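Local coordinates for putative oxidoreductase (Thermus thermophilus, PDB 2ISM), which is probably an oxidoreductase, built as a six-bladed beta-propeller that carries a bound calcium ion, at residues Tyr95-Glu100 with Ile127-His132; Val122-Ile127 with Ala165-Lys170; Thr152-Val155 with Leu160-Asp163. One frame throughout, in Å; residues are numbered along the deposited sequence.

All three contacts are buried and apolar, and no hydrogen bond crosses any of them, yet they join different parts of the propeller. Contact 1 stays within one blade and its exit loop, reaching over a strand. Contact 2 spans two successive blades, from the edge strand 117-127 to the loop before strand 170-174, and has a more exposed margin at Gly-126. Contact 3 lies wholly within that loop, pairing 152-155 with 160-163. Ile-127 serves contact 1 through CG2 and CD1 and contact 2 through CG1. Contacts 2 and 3 are tied by polar atoms: Thr-152 OG1 bonds to Leu-167 O, and Lys-170 NZ to Asp-163 O. Contact 3 alone places a carboxylate-bearing side chain at its interface.

Contact 1: Tyr95-Glu100 with Ile127-His132; sequences YRTVAE and IPARPH
Chi1 of -176° sets Tyr-95 CG opposite the backbone N and carries the ring forward until its far end reaches Ile-127. The isoleucine answers from the opposite direction: chi1 of -62° sets CG2 anti to N, and chi2 of 172° extends CG1 so that CD1 reaches out to the ring. Both branches are used. Ile-127 CD1 lies 3.7 Å from Tyr-95 CE1, in an oblique approach to the ring, while Ile-127 CG2 packs 3.4 Å from Tyr-95 OH. Both methyls approach the phenol end from the same side, and the hydroxyl has a weak hydrogen bond to Ser-136 O.

These residues belong to one four-stranded antiparallel blade of the propeller. Strands 92-98 and 117-127 are not adjacent in it, since strand 104-112 runs between them, and the side chains meet across Asn-105, which touches Tyr-95, Ile-127 and Ala-129.

Where the chain leaves the edge strand after Ile-127, a second and lighter contact follows. The CA atoms of Thr-97 and Ala-129 are 7.1 Å apart, and only methyl groups close the gap: Thr-97 CG2 comes to 4.0 Å from Ala-129 CB. The other branch of the threonine is polar and is engaged outside the pair, OG1 being hydrogen-bonded to Gly-76 N and weakly to Asn-105 ND2.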
loop_
_atom_site.group_PDB
_atom_site.type_symbol
_atom_site.label_atom_id
_atom_site.label_comp_id
_atom_site.label_asym_id
_atom_site.label_seq_id
_atom_site.Cartn_x
_atom_site.Cartn_y
_atom_site.Cartn_z
ATOM N N TYR B 95 14.770 10.992 22.006
ATOM C CA TYR B 95 14.498 12.358 22.450
ATOM C C TYR B 95 13.893 12.215 23.841
ATOM O O TYR B 95 12.921 11.481 24.009
ATOM C CB TYR B 95 13.473 13.014 21.515
ATOM C CG TYR B 95 13.171 14.477 21.795
ATOM C CD1 TYR B 95 13.580 15.472 20.905
ATOM C CD2 TYR B 95 12.445 14.862 22.924
ATOM C CE1 TYR B 95 13.270 16.818 21.127
ATOM C CE2 TYR B 95 12.132 16.211 23.161
ATOM C CZ TYR B 95 12.546 17.179 22.257
ATOM O OH TYR B 95 12.238 18.506 22.462
ATOM N N ARG B 96 14.454 12.899 24.837
ATOM C CA ARG B 96 13.906 12.791 26.187
ATOM C C ARG B 96 13.976 14.080 26.997
ATOM O O ARG B 96 14.831 14.940 26.763
ATOM C CB ARG B 96 14.636 11.694 26.981
ATOM C CG ARG B 96 16.087 12.049 27.313
ATOM C CD ARG B 96 16.666 11.152 28.400
ATOM N NE ARG B 96 18.081 11.434 28.630
ATOM C CZ ARG B 96 18.828 10.843 29.558
ATOM N NH1 ARG B 96 18.298 9.929 30.361
ATOM N NH2 ARG B 96 20.115 11.156 29.670
ATOM N N THR B 97 13.061 14.196 27.957
ATOM C CA THR B 97 13.032 15.335 28.861
ATOM C C THR B 97 13.776 14.814 30.092
ATOM O O THR B 97 13.416 13.767 30.640
ATOM C CB THR B 97 11.590 15.701 29.277
ATOM O OG1 THR B 97 10.740 15.714 28.122
ATOM C CG2 THR B 97 11.562 17.084 29.927
ATOM N N VAL B 98 14.819 15.519 30.517
ATOM C CA VAL B 98 15.583 15.081 31.679
ATOM C C VAL B 98 15.611 16.176 32.746
ATOM O O VAL B 98 15.519 17.364 32.427
ATOM C CB VAL B 98 17.033 14.687 31.272
ATOM C CG1 VAL B 98 17.857 15.926 30.967
ATOM C CG2 VAL B 98 17.676 13.858 32.374
ATOM N N ALA B 99 15.729 15.772 34.010
ATOM C CA ALA B 99 15.754 16.721 35.120
ATOM C C ALA B 99 17.106 16.796 35.827
ATOM O O ALA B 99 17.430 17.811 36.448
ATOM C CB ALA B 99 14.662 16.364 36.130
ATOM N N GLU B 100 17.893 15.729 35.731
ATOM C CA GLU B 100 19.204 15.686 36.379
ATOM C C GLU B 100 20.175 16.748 35.871
ATOM O O GLU B 100 20.577 16.735 34.707
ATOM C CB GLU B 100 19.832 14.300 36.209
ATOM C CG GLU B 100 19.272 13.231 37.134
ATOM C CD GLU B 100 19.511 13.546 38.600
ATOM O OE1 GLU B 100 20.599 14.072 38.926
ATOM O OE2 GLU B 100 18.619 13.258 39.427
ATOM N N ILE B 127 17.397 21.751 24.766
ATOM C CA ILE B 127 16.140 22.092 24.113
ATOM C C ILE B 127 15.205 22.503 25.250
ATOM O O ILE B 127 15.185 21.867 26.307
ATOM C CB ILE B 127 15.547 20.884 23.363
ATOM C CG1 ILE B 127 16.515 20.434 22.265
ATOM C CG2 ILE B 127 14.195 21.262 22.767
ATOM C CD1 ILE B 127 16.115 19.135 21.591
ATOM N N PRO B 128 14.431 23.581 25.057
ATOM C CA PRO B 128 13.514 24.037 26.105
ATOM C C PRO B 128 12.578 22.989 26.711
ATOM O O PRO B 128 12.074 22.098 26.028
ATOM C CB PRO B 128 12.735 25.158 25.416
ATOM C CG PRO B 128 13.743 25.727 24.467
ATOM C CD PRO B 128 14.390 24.487 23.894
ATOM N N ALA B 129 12.358 23.129 28.013
ATOM C CA ALA B 129 11.452 22.284 28.778
ATOM C C ALA B 129 11.073 23.122 29.993
ATOM O O ALA B 129 11.859 23.953 30.438
ATOM C CB ALA B 129 12.148 21.004 29.219
ATOM N N ARG B 130 9.868 22.926 30.516
ATOM C CA ARG B 130 9.424 23.670 31.692
ATOM C C ARG B 130 8.805 22.696 32.687
ATOM O O ARG B 130 8.416 21.591 32.317
ATOM C CB ARG B 130 8.420 24.760 31.295
ATOM C CG ARG B 130 9.055 25.959 30.578
ATOM C CD ARG B 130 10.147 26.594 31.439
ATOM N NE ARG B 130 10.842 27.694 30.774
ATOM C CZ ARG B 130 11.985 28.225 31.209
ATOM N NH1 ARG B 130 12.564 27.756 32.308
ATOM N NH2 ARG B 130 12.549 29.231 30.551
ATOM N N PRO B 131 8.723 23.086 33.970
ATOM C CA PRO B 131 8.152 22.220 35.005
ATOM C C PRO B 131 6.805 21.602 34.671
ATOM O O PRO B 131 6.523 20.477 35.076
ATOM C CB PRO B 131 8.076 23.144 36.216
ATOM C CG PRO B 131 9.287 23.998 36.033
ATOM C CD PRO B 131 9.201 24.349 34.561
ATOM N N HIS B 132 5.973 22.331 33.935
ATOM C CA HIS B 132 4.656 21.820 33.579
ATOM C C HIS B 132 4.741 20.673 32.570
ATOM O O HIS B 132 3.790 19.916 32.408
ATOM C CB HIS B 132 3.766 22.956 33.049
ATOM C CG HIS B 132 4.356 23.721 31.907
ATOM N ND1 HIS B 132 4.596 25.079 31.964
ATOM C CD2 HIS B 132 4.711 23.331 30.658
ATOM C CE1 HIS B 132 5.068 25.492 30.802
ATOM N NE2 HIS B 132 5.149 24.451 29.992
#

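Contact 2: Val122-Ile127 with Ala165-Lys170; sequences VVLDGI and ASLGGK
The junction between two successive propeller blades is bridged here by a single leucine: Leu-167, from the loop that precedes strand 170-174, meets the last strand of the preceding blade. Its CD1 does the touching. Leu-167 CD1 lies 3.9 Å from Gly-126 O and 4.1 Å from Ile-127 CG1, the two side chains crossing at about a right angle, and it reaches Leu-124 CD1 more loosely at 4.5 Å. An extended chi2 of 175° carries CD1 out to this position, so one methyl samples both backbone and side chains of the strand. The contact is purely van der Waals.

Each segment is shaped by its own polar bonds. Ser-166 OG accepts from Gly-168 N at 3.1 Å, an ST turn that spans Leu-167. The side chain of Lys-170 folds back to the same turn: NZ is bonded to Ser-166 O at 2.8 Å, from above the carbonyl plane, and to Gly-168 O at 2.9 Å, tilted 25° from that plane. Asp-163 O is a further acceptor, so this buried amino group is gripped by several backbone carbonyls. On the strand, Asp-125 OD1 takes Gly-126 N and also forms a salt bridge with Arg-104.

Val-123 and Leu-124 both face Val-107 of strand 104-112 in a classic beta bulge, where the edge strand turns a corner before Asp-125. Leu-167 also rests on Pro-128 and Arg-193, and Lys-170 on Val-196 and Leu-199 of strand 196-199, the outer strand of the second blade.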
loop_
_atom_site.group_PDB
_atom_site.type_symbol
_atom_site.label_atom_id
_atom_site.label_comp_id
_atom_site.label_asym_id
_atom_site.label_seq_id
_atom_site.Cartn_x
_atom_site.Cartn_y
_atom_site.Cartn_z
ATOM N N VAL B 122 25.075 12.386 24.842
ATOM C CA VAL B 122 24.054 13.350 24.469
ATOM C C VAL B 122 24.457 13.888 23.100
ATOM O O VAL B 122 25.619 14.232 22.879
ATOM C CB VAL B 122 23.980 14.510 25.484
ATOM C CG1 VAL B 122 22.920 15.513 25.057
ATOM C CG2 VAL B 122 23.660 13.963 26.866
ATOM N N VAL B 123 23.499 13.930 22.182
ATOM C CA VAL B 123 23.730 14.403 20.819
ATOM C C VAL B 123 23.456 15.901 20.694
ATOM O O VAL B 123 24.179 16.619 20.000
ATOM C CB VAL B 123 22.841 13.620 19.831
ATOM C CG1 VAL B 123 23.016 14.145 18.422
ATOM C CG2 VAL B 123 23.202 12.141 19.892
ATOM N N LEU B 124 22.401 16.360 21.361
ATOM C CA LEU B 124 22.030 17.772 21.379
ATOM C C LEU B 124 21.346 18.007 22.719
ATOM O O LEU B 124 20.362 17.342 23.045
ATOM C CB LEU B 124 21.062 18.125 20.241
ATOM C CG LEU B 124 20.523 19.563 20.318
ATOM C CD1 LEU B 124 21.691 20.545 20.322
ATOM C CD2 LEU B 124 19.593 19.855 19.146
ATOM N N ASP B 125 21.874 18.949 23.490
ATOM C CA ASP B 125 21.331 19.253 24.809
ATOM C C ASP B 125 20.795 20.684 24.871
ATOM O O ASP B 125 21.151 21.526 24.046
ATOM C CB ASP B 125 22.442 19.070 25.860
ATOM C CG ASP B 125 21.901 18.730 27.236
ATOM O OD1 ASP B 125 20.663 18.685 27.394
ATOM O OD2 ASP B 125 22.717 18.506 28.161
ATOM N N GLY B 126 19.926 20.955 25.843
ATOM C CA GLY B 126 19.421 22.309 26.001
ATOM C C GLY B 126 18.142 22.712 25.296
ATOM O O GLY B 126 17.837 23.899 25.215
ATOM N N ILE B 127 17.397 21.751 24.766
ATOM C CA ILE B 127 16.140 22.092 24.113
ATOM C C ILE B 127 15.205 22.503 25.250
ATOM O O ILE B 127 15.185 21.867 26.307
ATOM C CB ILE B 127 15.547 20.884 23.363
ATOM C CG1 ILE B 127 16.515 20.434 22.265
ATOM C CG2 ILE B 127 14.195 21.262 22.767
ATOM C CD1 ILE B 127 16.115 19.135 21.591
ATOM N N ALA B 165 17.134 32.393 18.065
ATOM C CA ALA B 165 18.124 32.081 19.090
ATOM C C ALA B 165 17.657 30.965 20.022
ATOM O O ALA B 165 18.439 30.452 20.830
ATOM C CB ALA B 165 18.450 33.335 19.898
ATOM N N SER B 166 16.384 30.591 19.911
ATOM C CA SER B 166 15.823 29.528 20.743
ATOM C C SER B 166 15.627 28.227 19.968
ATOM O O SER B 166 15.221 28.247 18.811
ATOM C CB SER B 166 14.477 29.970 21.327
ATOM O OG SER B 166 13.849 28.896 22.010
ATOM N N LEU B 167 15.912 27.099 20.614
ATOM C CA LEU B 167 15.740 25.795 19.976
ATOM C C LEU B 167 14.279 25.336 20.065
ATOM O O LEU B 167 13.931 24.270 19.550
ATOM C CB LEU B 167 16.630 24.741 20.652
ATOM C CG LEU B 167 18.153 24.854 20.548
ATOM C CD1 LEU B 167 18.800 23.761 21.393
ATOM C CD2 LEU B 167 18.577 24.728 19.089
ATOM N N GLY B 168 13.435 26.136 20.718
ATOM C CA GLY B 168 12.033 25.776 20.882
ATOM C C GLY B 168 11.078 26.259 19.800
ATOM O O GLY B 168 11.259 27.338 19.233
ATOM N N GLY B 169 10.052 25.457 19.522
ATOM C CA GLY B 169 9.075 25.803 18.500
ATOM C C GLY B 169 9.730 25.732 17.136
ATOM O O GLY B 169 9.459 26.550 16.259
ATOM N N LYS B 170 10.583 24.727 16.961
ATOM C CA LYS B 170 11.339 24.549 15.729
ATOM C C LYS B 170 11.361 23.119 15.227
ATOM O O LYS B 170 10.852 22.197 15.861
ATOM C CB LYS B 170 12.812 24.919 15.966
ATOM C CG LYS B 170 13.086 26.265 16.629
ATOM C CD LYS B 170 12.813 27.427 15.689
ATOM C CE LYS B 170 13.396 28.721 16.242
ATOM N NZ LYS B 170 12.810 29.094 17.563
#

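Contact 3: Thr152-Val155 with Leu160-Asp163; sequences TGEV and LAQD
Glu-154 and Leu-160 bring their CA atoms to 5.6 Å where one loop doubles back on itself, residues 160-162 having helical backbone angles and Asp-163 N bonding to Leu-160 O at 3.0 Å, while Val-155 adopts positive phi (39°). Leu-160 carries the contact with two parts of its side chain. Leu-160 CB sits 4.1 Å from Glu-154 CB, and Leu-160 CD1 runs on to meet Glu-154 O at 3.7 Å and Val-155 CG2 at 3.8 Å. The valine methyl that does this lies between its backbone N and carbonyl carbon. Glu-154 is bent: chi1 of 33° departs from a staggered value, and chi2 of 69° curls the chain so that CG comes 4.4 Å from Ala-161 CB before the carboxylate leads away.

This loop connects the second and third strands of a propeller blade, with the side chain of Ala-161 about 9 Å from the bound calcium ion. The carboxylate of Glu-154 is held by His-135 ND1 and Tyr-156 N at OE2 and by Trp-245 NE1 at OE1. The aliphatic stem thus packs on Leu-160 and Ala-161, while donors beyond the contact hold the carboxyl end.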
loop_
_atom_site.group_PDB
_atom_site.type_symbol
_atom_site.label_atom_id
_atom_site.label_comp_id
_atom_site.label_asym_id
_atom_site.label_seq_id
_atom_site.Cartn_x
_atom_site.Cartn_y
_atom_site.Cartn_z
ATOM N N THR B 152 10.480 20.334 18.086
ATOM C CA THR B 152 10.493 20.840 19.459
ATOM C C THR B 152 9.304 21.761 19.694
ATOM O O THR B 152 8.816 22.407 18.762
ATOM C CB THR B 152 11.777 21.641 19.767
ATOM O OG1 THR B 152 11.754 22.883 19.048
ATOM C CG2 THR B 152 13.012 20.847 19.364
ATOM N N GLY B 153 8.839 21.818 20.939
ATOM C CA GLY B 153 7.714 22.674 21.273
ATOM C C GLY B 153 8.226 23.961 21.883
ATOM O O GLY B 153 9.408 24.047 22.225
ATOM N N GLU B 154 7.364 24.967 22.011
ATOM C CA GLU B 154 7.792 26.232 22.604
ATOM C C GLU B 154 7.453 26.326 24.091
ATOM O O GLU B 154 7.353 27.416 24.650
ATOM C CB GLU B 154 7.213 27.437 21.832
ATOM C CG GLU B 154 5.830 27.249 21.221
ATOM C CD GLU B 154 4.718 27.154 22.251
ATOM O OE1 GLU B 154 3.793 27.993 22.196
ATOM O OE2 GLU B 154 4.764 26.245 23.108
ATOM N N VAL B 155 7.300 25.162 24.718
ATOM C CA VAL B 155 7.009 25.033 26.146
ATOM C C VAL B 155 6.031 26.046 26.739
ATOM O O VAL B 155 6.195 26.487 27.875
ATOM C CB VAL B 155 8.319 25.052 26.972
ATOM C CG1 VAL B 155 9.242 23.949 26.478
ATOM C CG2 VAL B 155 9.009 26.418 26.865
ATOM N N LEU B 160 9.005 31.933 21.793
ATOM C CA LEU B 160 10.210 31.180 21.470
ATOM C C LEU B 160 10.204 30.718 20.016
ATOM O O LEU B 160 11.247 30.695 19.363
ATOM C CB LEU B 160 10.346 29.957 22.384
ATOM C CG LEU B 160 10.526 30.217 23.883
ATOM C CD1 LEU B 160 10.732 28.895 24.609
ATOM C CD2 LEU B 160 11.716 31.134 24.110
ATOM N N ALA B 161 9.024 30.363 19.511
ATOM C CA ALA B 161 8.884 29.868 18.140
ATOM C C ALA B 161 9.434 30.800 17.067
ATOM O O ALA B 161 9.932 30.340 16.038
ATOM C CB ALA B 161 7.424 29.563 17.844
ATOM N N GLN B 162 9.332 32.105 17.306
ATOM C CA GLN B 162 9.804 33.109 16.349
ATOM C C GLN B 162 11.241 33.550 16.615
ATOM O O GLN B 162 11.836 34.279 15.821
ATOM C CB GLN B 162 8.889 34.338 16.392
ATOM C CG GLN B 162 7.485 34.106 15.861
ATOM C CD GLN B 162 7.480 33.722 14.396
ATOM O OE1 GLN B 162 8.168 34.338 13.582
ATOM N NE2 GLN B 162 6.696 32.708 14.049
ATOM N N ASP B 163 11.794 33.100 17.735
ATOM C CA ASP B 163 13.148 33.458 18.135
ATOM C C ASP B 163 14.189 32.502 17.545
ATOM O O ASP B 163 14.305 31.357 17.980
ATOM C CB ASP B 163 13.221 33.450 19.667
ATOM C CG ASP B 163 14.543 33.964 20.207
ATOM O OD1 ASP B 163 15.444 34.308 19.409
ATOM O OD2 ASP B 163 14.676 34.020 21.449
#